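PDB 3G3S: GCN5-related N-acetyltransferase from Streptococcus suis, which probably transfers an acetyl group from acetyl-coenzyme A to an amine acceptor. Local coordinates for residues Arg62-Leu65 against Lys66-Glu69; Ser83-Ile86 against Glu87-Gly91; Thr106-Leu110 against Gly111-Lys115. All coordinates share one frame; numbering follows the deposited sequence.

Interaction 1 (Arg62-Leu65 against Lys66-Glu69); sequences RDLL and KICE
Leu64 and Ile67 lie side by side on one flank of helix 62-68, the short connecting helix of a beta-alpha-beta unit between strands 52-58 and 73-77. Their branches run in the same direction, and Leu64 CD2 meets Ile67 CD1 at 4.0 Å; branched apolar residues suit this flank because both also rest on Tyr33 of strand 31-34. On another flank Asp63 runs alongside Lys66. The carboxylate oxygen Asp63 OD1 stays 4.5 Å from Lys66 NZ, too far for a salt bridge, so any attraction is probably diffuse. Lys66 CG, anti to its own carbonyl carbon (chi1 -69°), passes Arg62 O at 3.4 Å, and from there the extended chain carries the ammonium outward.

Beneath these side chains, Lys66 N donates to Arg62 O at 3.1 Å. At the next residue the bonding slackens: Ile67 N reaches both Asp63 O and Leu64 O, each weakly. Further out, Leu65 packs against Ile86 and Tyr90 of helix 80-90, while Cys68, compact enough for a buried place, rests on strands 42-48 and 73-77. At the last turn Cys68 N donates to Leu65 O at 3.0 Å, arriving 63° out of the carbonyl plane, and Cys68 SG lies 3.6 Å from Leu64 O.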
ATOM      1  N   ARG A  62      22.625  18.525  -2.982  1.00 26.25           N
ATOM      2  CA  ARG A  62      23.740  17.780  -3.533  1.00 26.07           C
ATOM      3  C   ARG A  62      24.024  16.472  -2.801  1.00 25.41           C
ATOM      4  O   ARG A  62      24.537  15.542  -3.417  1.00 28.03           O
ATOM      5  CB  ARG A  62      24.989  18.661  -3.654  1.00 29.29           C
ATOM      6  CG  ARG A  62      25.531  19.123  -2.334  1.00 39.56           C
ATOM      7  CD  ARG A  62      26.777  19.995  -2.496  1.00 50.33           C
ATOM      8  NE  ARG A  62      26.561  21.182  -3.337  1.00 57.50           N
ATOM      9  CZ  ARG A  62      27.182  21.468  -4.484  1.00 59.16           C
ATOM     10  NH1 ARG A  62      26.855  22.586  -5.129  1.00 64.34           N
ATOM     11  NH2 ARG A  62      28.146  20.687  -4.983  1.00 64.59           N
ATOM     12  N   ASP A  63      23.659  16.346  -1.527  1.00 24.92           N
ATOM     13  CA  ASP A  63      23.915  15.085  -0.843  1.00 26.14           C
ATOM     14  C   ASP A  63      23.079  13.929  -1.401  1.00 26.20           C
ATOM     15  O   ASP A  63      23.525  12.773  -1.370  1.00 25.63           O
ATOM     16  CB  ASP A  63      23.704  15.212   0.650  1.00 28.23           C
ATOM     17  CG  ASP A  63      24.759  16.077   1.325  1.00 31.92           C
ATOM     18  OD1 ASP A  63      25.687  16.577   0.640  1.00 39.65           O
ATOM     19  OD2 ASP A  63      24.626  16.253   2.554  1.00 50.66           O
ATOM     20  N   LEU A  64      21.876  14.217  -1.894  1.00 24.66           N
ATOM     21  CA  LEU A  64      21.073  13.159  -2.489  1.00 23.79           C
ATOM     22  C   LEU A  64      21.677  12.669  -3.833  1.00 24.32           C
ATOM     23  O   LEU A  64      21.612  11.482  -4.177  1.00 25.96           O
ATOM     24  CB  LEU A  64      19.613  13.623  -2.650  1.00 23.28           C
ATOM     25  CG  LEU A  64      18.784  13.836  -1.365  1.00 28.36           C
ATOM     26  CD1 LEU A  64      17.362  14.301  -1.695  1.00 20.23           C
ATOM     27  CD2 LEU A  64      18.748  12.565  -0.479  1.00 27.21           C
ATOM     28  N   LEU A  65      22.234  13.593  -4.602  1.00 24.79           N
ATOM     29  CA  LEU A  65      22.941  13.265  -5.852  1.00 26.13           C
ATOM     30  C   LEU A  65      24.137  12.356  -5.555  1.00 26.09           C
ATOM     31  O   LEU A  65      24.464  11.429  -6.312  1.00 22.56           O
ATOM     32  CB  LEU A  65      23.412  14.536  -6.551  1.00 24.06           C
ATOM     33  CG  LEU A  65      22.312  15.500  -7.000  1.00 26.20           C
ATOM     34  CD1 LEU A  65      22.806  16.792  -7.591  1.00 19.61           C
ATOM     35  CD2 LEU A  65      21.410  14.769  -8.033  1.00 29.78           C
ATOM     36  N   LYS A  66      24.803  12.610  -4.437  1.00 25.84           N
ATOM     37  CA  LYS A  66      25.950  11.774  -4.075  1.00 29.37           C
ATOM     38  C   LYS A  66      25.598  10.308  -3.888  1.00 30.35           C
ATOM     39  O   LYS A  66      26.377   9.428  -4.268  1.00 30.06           O
ATOM     40  CB  LYS A  66      26.618  12.292  -2.809  1.00 27.66           C
ATOM     41  CG  LYS A  66      27.307  13.611  -3.049  1.00 40.48           C
ATOM     42  CD  LYS A  66      28.015  14.110  -1.810  1.00 45.49           C
ATOM     43  CE  LYS A  66      28.763  15.406  -2.102  1.00 51.65           C
ATOM     44  NZ  LYS A  66      29.744  15.716  -1.013  1.00 61.26           N
ATOM     45  N   ILE A  67      24.412  10.051  -3.334  1.00 28.64           N
ATOM     46  CA  ILE A  67      23.926   8.703  -3.120  1.00 27.09           C
ATOM     47  C   ILE A  67      23.787   7.980  -4.458  1.00 26.94           C
ATOM     48  O   ILE A  67      23.910   6.758  -4.526  1.00 26.82           O
ATOM     49  CB  ILE A  67      22.530   8.699  -2.415  1.00 29.17           C
ATOM     50  CG1 ILE A  67      22.581   9.338  -1.033  1.00 32.13           C
ATOM     51  CG2 ILE A  67      21.986   7.278  -2.274  1.00 29.33           C
ATOM     52  CD1 ILE A  67      21.228   9.458  -0.391  1.00 27.32           C
ATOM     53  N   CYS A  68      23.529   8.723  -5.522  1.00 27.52           N
ATOM     54  CA  CYS A  68      23.391   8.144  -6.845  1.00 27.62           C
ATOM     55  C   CYS A  68      24.695   7.885  -7.566  1.00 27.89           C
ATOM     56  O   CYS A  68      24.699   7.207  -8.577  1.00 25.40           O
ATOM     57  CB  CYS A  68      22.541   9.070  -7.714  1.00 31.62           C
ATOM     58  SG  CYS A  68      20.915   9.365  -7.025  1.00 26.47           S
ATOM     59  N   GLU A  69      25.796   8.425  -7.053  1.00 26.33           N
ATOM     60  CA  GLU A  69      27.082   8.305  -7.742  1.00 27.52           C
ATOM     61  C   GLU A  69      27.594   6.888  -7.733  1.00 28.80           C
ATOM     62  O   GLU A  69      27.367   6.156  -6.783  1.00 31.28           O
ATOM     63  CB  GLU A  69      28.118   9.214  -7.097  1.00 24.17           C
ATOM     64  CG  GLU A  69      27.854  10.661  -7.322  1.00 22.75           C
ATOM     65  CD  GLU A  69      28.821  11.552  -6.561  1.00 27.16           C
ATOM     66  OE1 GLU A  69      29.783  11.013  -6.023  1.00 28.09           O
ATOM     67  OE2 GLU A  69      28.600  12.776  -6.482  1.00 33.62           O
TER

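Interaction 2 (Ser83-Ile86 against Glu87-Gly91); sequences SDLI and EEVYG
Leu85 meets Val89 one turn further along helix 80-90, an amphipathic helix packed against helix 62-68 and strand 239-248 of the GNAT-family fold. The side chains run alongside each other. From CB the leucine chain leaves anti to its backbone N (chi1 -179°), which leans CG toward the C-terminal end of the helix; CG comes to 4.0 Å from Val89 CG2, and CD1 closes to 3.6 Å from the same methyl. CD1 also passes Glu88 OE2, the two side chains crossing at a slant. The other methyl, CD2, turns to Leu65 of helix 62-68. Leucine suits this place because its forked end can serve a neighbour in its own helix and one in the next.

Val89 CG1 sits 3.5 Å above the plane of the Tyr90 ring, over its centre. The ring also brings an edge to Ile86 O, with CD2 at 3.3 Å, and makes an edge-to-face contact with Trp248; its OH bonds to Glu69.

Acidic residues occupy the outer side. A water donates to both Asp84 OD1 and Glu87 OE1, joining two carboxylates that would otherwise probably repel each other. Each has a further partner: Gln80 NE2 bonds to Asp84 OD1, and Tyr246 OH to Glu87 OE2. Buried Ser83 is satisfied through OG by Gln244, a small polar group fitting against the sheet.

Regular i to i+4 backbone bonds underlie all this; that from Val89 N to Leu85 O is nearly straight, at 166°. The helix ends at Tyr90; Gly91, the first residue to leave helical geometry, has a positive phi (49°), which favours glycine, while Gly91 N still donates to Glu87 O at 2.9 Å.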
ATOM      1  N   SER A  83      17.753  19.926 -12.310  1.00 21.77           N
ATOM      2  CA  SER A  83      18.581  19.791 -13.505  1.00 19.40           C
ATOM      3  C   SER A  83      19.786  20.723 -13.486  1.00 21.18           C
ATOM      4  O   SER A  83      20.877  20.342 -13.889  1.00 21.02           O
ATOM      5  CB  SER A  83      17.755  20.064 -14.747  1.00 23.87           C
ATOM      6  OG  SER A  83      16.717  19.115 -14.833  1.00 19.91           O
ATOM      7  N   ASP A  84      19.551  21.952 -13.043  1.00 22.48           N
ATOM      8  CA  ASP A  84      20.575  22.961 -12.988  1.00 24.92           C
ATOM      9  C   ASP A  84      21.638  22.544 -12.002  1.00 25.22           C
ATOM     10  O   ASP A  84      22.820  22.782 -12.237  1.00 27.06           O
ATOM     11  CB  ASP A  84      20.004  24.322 -12.570  1.00 26.05           C
ATOM     12  CG  ASP A  84      19.110  24.948 -13.628  1.00 24.46           C
ATOM     13  OD1 ASP A  84      19.092  24.501 -14.780  1.00 25.98           O
ATOM     14  OD2 ASP A  84      18.447  25.928 -13.293  1.00 33.71           O
ATOM     15  N   LEU A  85      21.237  21.919 -10.898  1.00 26.86           N
ATOM     16  CA  LEU A  85      22.229  21.469  -9.917  1.00 25.83           C
ATOM     17  C   LEU A  85      23.047  20.313 -10.470  1.00 24.24           C
ATOM     18  O   LEU A  85      24.254  20.269 -10.312  1.00 28.35           O
ATOM     19  CB  LEU A  85      21.562  21.065  -8.607  1.00 26.71           C
ATOM     20  CG  LEU A  85      22.530  20.603  -7.510  1.00 24.56           C
ATOM     21  CD1 LEU A  85      23.466  21.764  -7.176  1.00 24.10           C
ATOM     22  CD2 LEU A  85      21.774  20.040  -6.257  1.00 20.92           C
ATOM     23  N   ILE A  86      22.375  19.356 -11.089  1.00 24.27           N
ATOM     24  CA  ILE A  86      23.051  18.203 -11.679  1.00 21.78           C
ATOM     25  C   ILE A  86      24.118  18.686 -12.674  1.00 23.35           C
ATOM     26  O   ILE A  86      25.258  18.251 -12.642  1.00 24.03           O
ATOM     27  CB  ILE A  86      22.015  17.249 -12.414  1.00 20.53           C
ATOM     28  CG1 ILE A  86      21.070  16.574 -11.402  1.00 18.12           C
ATOM     29  CG2 ILE A  86      22.723  16.171 -13.184  1.00 17.02           C
ATOM     30  CD1 ILE A  86      19.781  15.913 -12.009  1.00 20.81           C
ATOM     31  N   GLU A  87      23.733  19.600 -13.561  1.00 25.22           N
ATOM     32  CA  GLU A  87      24.641  20.058 -14.617  1.00 23.89           C
ATOM     33  C   GLU A  87      25.778  20.840 -14.032  1.00 26.08           C
ATOM     34  O   GLU A  87      26.905  20.704 -14.478  1.00 28.77           O
ATOM     35  CB  GLU A  87      23.927  20.882 -15.653  1.00 24.78           C
ATOM     36  CG  GLU A  87      22.935  20.023 -16.452  1.00 22.26           C
ATOM     37  CD  GLU A  87      22.172  20.771 -17.474  1.00 30.38           C
ATOM     38  OE1 GLU A  87      22.442  21.964 -17.662  1.00 37.19           O
ATOM     39  OE2 GLU A  87      21.281  20.162 -18.096  1.00 31.33           O
ATOM     40  N   GLU A  88      25.467  21.663 -13.050  1.00 27.10           N
ATOM     41  CA  GLU A  88      26.471  22.466 -12.380  1.00 26.97           C
ATOM     42  C   GLU A  88      27.510  21.620 -11.661  1.00 28.50           C
ATOM     43  O   GLU A  88      28.725  21.861 -11.778  1.00 28.67           O
ATOM     44  CB  GLU A  88      25.804  23.403 -11.370  1.00 26.98           C
ATOM     45  CG  GLU A  88      26.803  24.183 -10.516  1.00 28.06           C
ATOM     46  CD  GLU A  88      26.131  25.189  -9.637  1.00 36.86           C
ATOM     47  OE1 GLU A  88      25.830  26.291 -10.146  1.00 42.97           O
ATOM     48  OE2 GLU A  88      25.929  24.879  -8.449  1.00 35.68           O
ATOM     49  N   VAL A  89      27.035  20.660 -10.883  1.00 27.38           N
ATOM     50  CA  VAL A  89      27.926  19.817 -10.086  1.00 24.72           C
ATOM     51  C   VAL A  89      28.791  18.855 -10.912  1.00 25.73           C
ATOM     52  O   VAL A  89      29.964  18.653 -10.591  1.00 26.93           O
ATOM     53  CB  VAL A  89      27.154  18.995  -9.047  1.00 22.82           C
ATOM     54  CG1 VAL A  89      28.090  17.964  -8.354  1.00 25.90           C
ATOM     55  CG2 VAL A  89      26.454  19.898  -8.004  1.00 26.83           C
ATOM     56  N   TYR A  90      28.242  18.286 -11.978  1.00 23.46           N
ATOM     57  CA  TYR A  90      28.915  17.224 -12.736  1.00 25.87           C
ATOM     58  C   TYR A  90      29.403  17.562 -14.153  1.00 24.41           C
ATOM     59  O   TYR A  90      30.156  16.785 -14.740  1.00 28.22           O
ATOM     60  CB  TYR A  90      28.006  15.984 -12.792  1.00 24.38           C
ATOM     61  CG  TYR A  90      27.659  15.429 -11.422  1.00 22.68           C
ATOM     62  CD1 TYR A  90      28.570  14.653 -10.699  1.00 22.21           C
ATOM     63  CD2 TYR A  90      26.432  15.704 -10.828  1.00 23.48           C
ATOM     64  CE1 TYR A  90      28.262  14.168  -9.428  1.00 27.20           C
ATOM     65  CE2 TYR A  90      26.116  15.205  -9.566  1.00 26.19           C
ATOM     66  CZ  TYR A  90      27.028  14.454  -8.866  1.00 26.01           C
ATOM     67  OH  TYR A  90      26.676  13.972  -7.624  1.00 24.85           O
ATOM     68  N   GLY A  91      28.984  18.693 -14.702  1.00 23.67           N
ATOM     69  CA  GLY A  91      29.468  19.125 -15.994  1.00 24.15           C
ATOM     70  C   GLY A  91      29.390  18.042 -17.014  1.00 26.95           C
ATOM     71  O   GLY A  91      28.305  17.480 -17.225  1.00 22.81           O
TER
HETATM   72  O   HOH W   1      21.576  24.103 -16.284  1.00 38.14           O

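Interaction 3 (Thr106-Leu110 against Gly111-Lys115); sequences TEFDL and GHLQK
Asp109 and His112 meet at the start of helix 110-118, where hydrogen bonds dominate. Asp109 OD1 accepts from His112 N at 3.1 Å in an almost straight bond (171°), the donor standing above the carboxylate plane, and takes a second, weak bond from Gly111 N at 3.2 Å. Its CG is turned anti to the backbone N (chi1 178°), which brings the carboxylate back over the first turn. Behind it, the main-chain Asp109 O receives Leu113 N at 3.0 Å, and Leu110 O receives Gln114 N.

Van der Waals contacts complete the turn. The two side chains cross at about a right angle, with the carboxylate and imidazole planes 49° apart and Asp109 CG 3.3 Å from His112 CB, while the imidazole bonds through NE2 to Lys234 O. On the inner side Phe108 CB touches Leu113 CD1 at 3.9 Å. These apolar residues suit the side facing helix 200-214, where Phe108 rests on Leu213 and Leu113 on Ile209; the Phe108 ring also meets Tyr237 edge-to-face.

A negative charge beside a helix N-terminus is probably favoured by the helix dipole. Aspartate accepting from the amides two and three residues further on is the classic N-cap.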
ATOM      1  N   THR A 106      -4.625   4.183 -20.135  1.00 31.75           N
ATOM      2  CA  THR A 106      -4.630   3.482 -21.401  1.00 31.31           C
ATOM      3  C   THR A 106      -5.836   2.598 -21.661  1.00 33.46           C
ATOM      4  O   THR A 106      -6.223   1.807 -20.820  1.00 31.28           O
ATOM      5  CB  THR A 106      -3.409   2.569 -21.460  1.00 30.33           C
ATOM      6  OG1 THR A 106      -2.294   3.266 -20.905  1.00 28.65           O
ATOM      7  CG2 THR A 106      -3.113   2.174 -22.867  1.00 22.27           C
ATOM      8  N   GLU A 107      -6.401   2.731 -22.853  1.00 37.30           N
ATOM      9  CA  GLU A 107      -7.454   1.845 -23.315  1.00 39.84           C
ATOM     10  C   GLU A 107      -6.763   0.907 -24.288  1.00 35.79           C
ATOM     11  O   GLU A 107      -6.345   1.339 -25.347  1.00 38.05           O
ATOM     12  CB  GLU A 107      -8.572   2.622 -24.039  1.00 40.90           C
ATOM     13  CG  GLU A 107      -9.391   3.585 -23.178  1.00 51.72           C
ATOM     14  CD  GLU A 107     -10.320   4.490 -24.023  1.00 64.91           C
ATOM     15  OE1 GLU A 107     -10.807   4.051 -25.096  1.00 68.72           O
ATOM     16  OE2 GLU A 107     -10.562   5.644 -23.600  1.00 74.34           O
ATOM     17  N   PHE A 108      -6.614  -0.355 -23.922  1.00 34.50           N
ATOM     18  CA  PHE A 108      -5.981  -1.354 -24.787  1.00 34.38           C
ATOM     19  C   PHE A 108      -6.992  -2.053 -25.689  1.00 34.96           C
ATOM     20  O   PHE A 108      -8.112  -2.288 -25.279  1.00 37.84           O
ATOM     21  CB  PHE A 108      -5.277  -2.416 -23.953  1.00 34.29           C
ATOM     22  CG  PHE A 108      -4.113  -1.883 -23.181  1.00 34.96           C
ATOM     23  CD1 PHE A 108      -2.955  -1.518 -23.843  1.00 37.20           C
ATOM     24  CD2 PHE A 108      -4.170  -1.742 -21.803  1.00 34.54           C
ATOM     25  CE1 PHE A 108      -1.877  -1.018 -23.144  1.00 28.40           C
ATOM     26  CE2 PHE A 108      -3.083  -1.238 -21.100  1.00 33.22           C
ATOM     27  CZ  PHE A 108      -1.948  -0.882 -21.769  1.00 29.61           C
ATOM     28  N   ASP A 109      -6.565  -2.395 -26.900  1.00 32.94           N
ATOM     29  CA  ASP A 109      -7.393  -3.106 -27.868  1.00 32.00           C
ATOM     30  C   ASP A 109      -6.949  -4.525 -27.733  1.00 30.33           C
ATOM     31  O   ASP A 109      -5.938  -4.913 -28.287  1.00 30.62           O
ATOM     32  CB  ASP A 109      -7.139  -2.523 -29.249  1.00 35.32           C
ATOM     33  CG  ASP A 109      -7.910  -3.214 -30.353  1.00 36.77           C
ATOM     34  OD1 ASP A 109      -8.446  -4.311 -30.124  1.00 29.64           O
ATOM     35  OD2 ASP A 109      -7.919  -2.644 -31.467  1.00 44.08           O
ATOM     36  N   LEU A 110      -7.680  -5.302 -26.959  1.00 29.92           N
ATOM     37  CA  LEU A 110      -7.303  -6.683 -26.715  1.00 32.93           C
ATOM     38  C   LEU A 110      -7.209  -7.522 -27.985  1.00 33.65           C
ATOM     39  O   LEU A 110      -6.401  -8.458 -28.058  1.00 34.20           O
ATOM     40  CB  LEU A 110      -8.309  -7.359 -25.784  1.00 33.98           C
ATOM     41  CG  LEU A 110      -8.647  -6.762 -24.415  1.00 38.80           C
ATOM     42  CD1 LEU A 110      -9.618  -7.706 -23.687  1.00 27.70           C
ATOM     43  CD2 LEU A 110      -7.408  -6.513 -23.572  1.00 39.93           C
ATOM     44  N   GLY A 111      -8.060  -7.226 -28.967  1.00 36.11           N
ATOM     45  CA  GLY A 111      -8.058  -7.981 -30.237  1.00 33.64           C
ATOM     46  C   GLY A 111      -6.759  -7.769 -30.978  1.00 32.92           C
ATOM     47  O   GLY A 111      -6.128  -8.706 -31.459  1.00 32.23           O
ATOM     48  N   HIS A 112      -6.384  -6.504 -31.050  1.00 32.65           N
ATOM     49  CA  HIS A 112      -5.151  -6.054 -31.662  1.00 36.71           C
ATOM     50  C   HIS A 112      -3.936  -6.669 -30.985  1.00 36.52           C
ATOM     51  O   HIS A 112      -3.023  -7.150 -31.657  1.00 38.23           O
ATOM     52  CB  HIS A 112      -5.146  -4.526 -31.577  1.00 37.64           C
ATOM     53  CG  HIS A 112      -3.815  -3.876 -31.779  1.00 46.15           C
ATOM     54  ND1 HIS A 112      -3.080  -4.016 -32.935  1.00 52.54           N
ATOM     55  CD2 HIS A 112      -3.136  -2.995 -31.002  1.00 46.34           C
ATOM     56  CE1 HIS A 112      -1.982  -3.285 -32.842  1.00 53.25           C
ATOM     57  NE2 HIS A 112      -1.994  -2.656 -31.678  1.00 45.33           N
ATOM     58  N   LEU A 113      -3.930  -6.673 -29.659  1.00 35.32           N
ATOM     59  CA  LEU A 113      -2.791  -7.208 -28.925  1.00 34.56           C
ATOM     60  C   LEU A 113      -2.640  -8.687 -29.178  1.00 34.30           C
ATOM     61  O   LEU A 113      -1.527  -9.181 -29.360  1.00 34.36           O
ATOM     62  CB  LEU A 113      -2.931  -6.954 -27.418  1.00 34.85           C
ATOM     63  CG  LEU A 113      -2.858  -5.482 -27.004  1.00 36.57           C
ATOM     64  CD1 LEU A 113      -3.232  -5.379 -25.560  1.00 32.02           C
ATOM     65  CD2 LEU A 113      -1.467  -4.854 -27.285  1.00 26.19           C
ATOM     66  N   GLN A 114      -3.756  -9.402 -29.154  1.00 34.36           N
ATOM     67  CA  GLN A 114      -3.712 -10.832 -29.385  1.00 36.79           C
ATOM     68  C   GLN A 114      -3.206 -11.120 -30.792  1.00 36.46           C
ATOM     69  O   GLN A 114      -2.470 -12.063 -30.963  1.00 37.21           O
ATOM     70  CB  GLN A 114      -5.079 -11.492 -29.168  1.00 38.01           C
ATOM     71  CG  GLN A 114      -5.015 -13.015 -29.179  1.00 40.34           C
ATOM     72  CD  GLN A 114      -4.167 -13.600 -28.044  1.00 42.24           C
ATOM     73  OE1 GLN A 114      -4.407 -13.326 -26.865  1.00 40.06           O
ATOM     74  NE2 GLN A 114      -3.191 -14.432 -28.400  1.00 47.31           N
ATOM     75  N   LYS A 115      -3.596 -10.323 -31.788  1.00 36.93           N
ATOM     76  CA  LYS A 115      -3.078 -10.529 -33.152  1.00 38.13           C
ATOM     77  C   LYS A 115      -1.556 -10.427 -33.208  1.00 38.66           C
ATOM     78  O   LYS A 115      -0.915 -11.218 -33.884  1.00 39.87           O
ATOM     79  CB  LYS A 115      -3.675  -9.545 -34.156  1.00 39.06           C
ATOM     80  CG  LYS A 115      -3.202  -9.791 -35.594  1.00 36.16           C
TER

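Along the chain the three contacts come in series, each within a single helix or its leading loop. Interactions 1 and 2 are neighbours, their centres 12 Å apart: helices 62-68 and 80-90, with strand 73-77 between them in sequence, touch directly, as where Arg62 NH2 comes to 3.6 Å from Val89 CG2. Interaction 3 lies on the opposite side of the chain's centre, its centre about 41 and 42 Å from those of interactions 1 and 2. Strands 73-77, 239-248 and 94-102 are consecutive in the one mixed sheet that spans both regions, so the contacts belong to distant parts of a continuous GNAT-family structure.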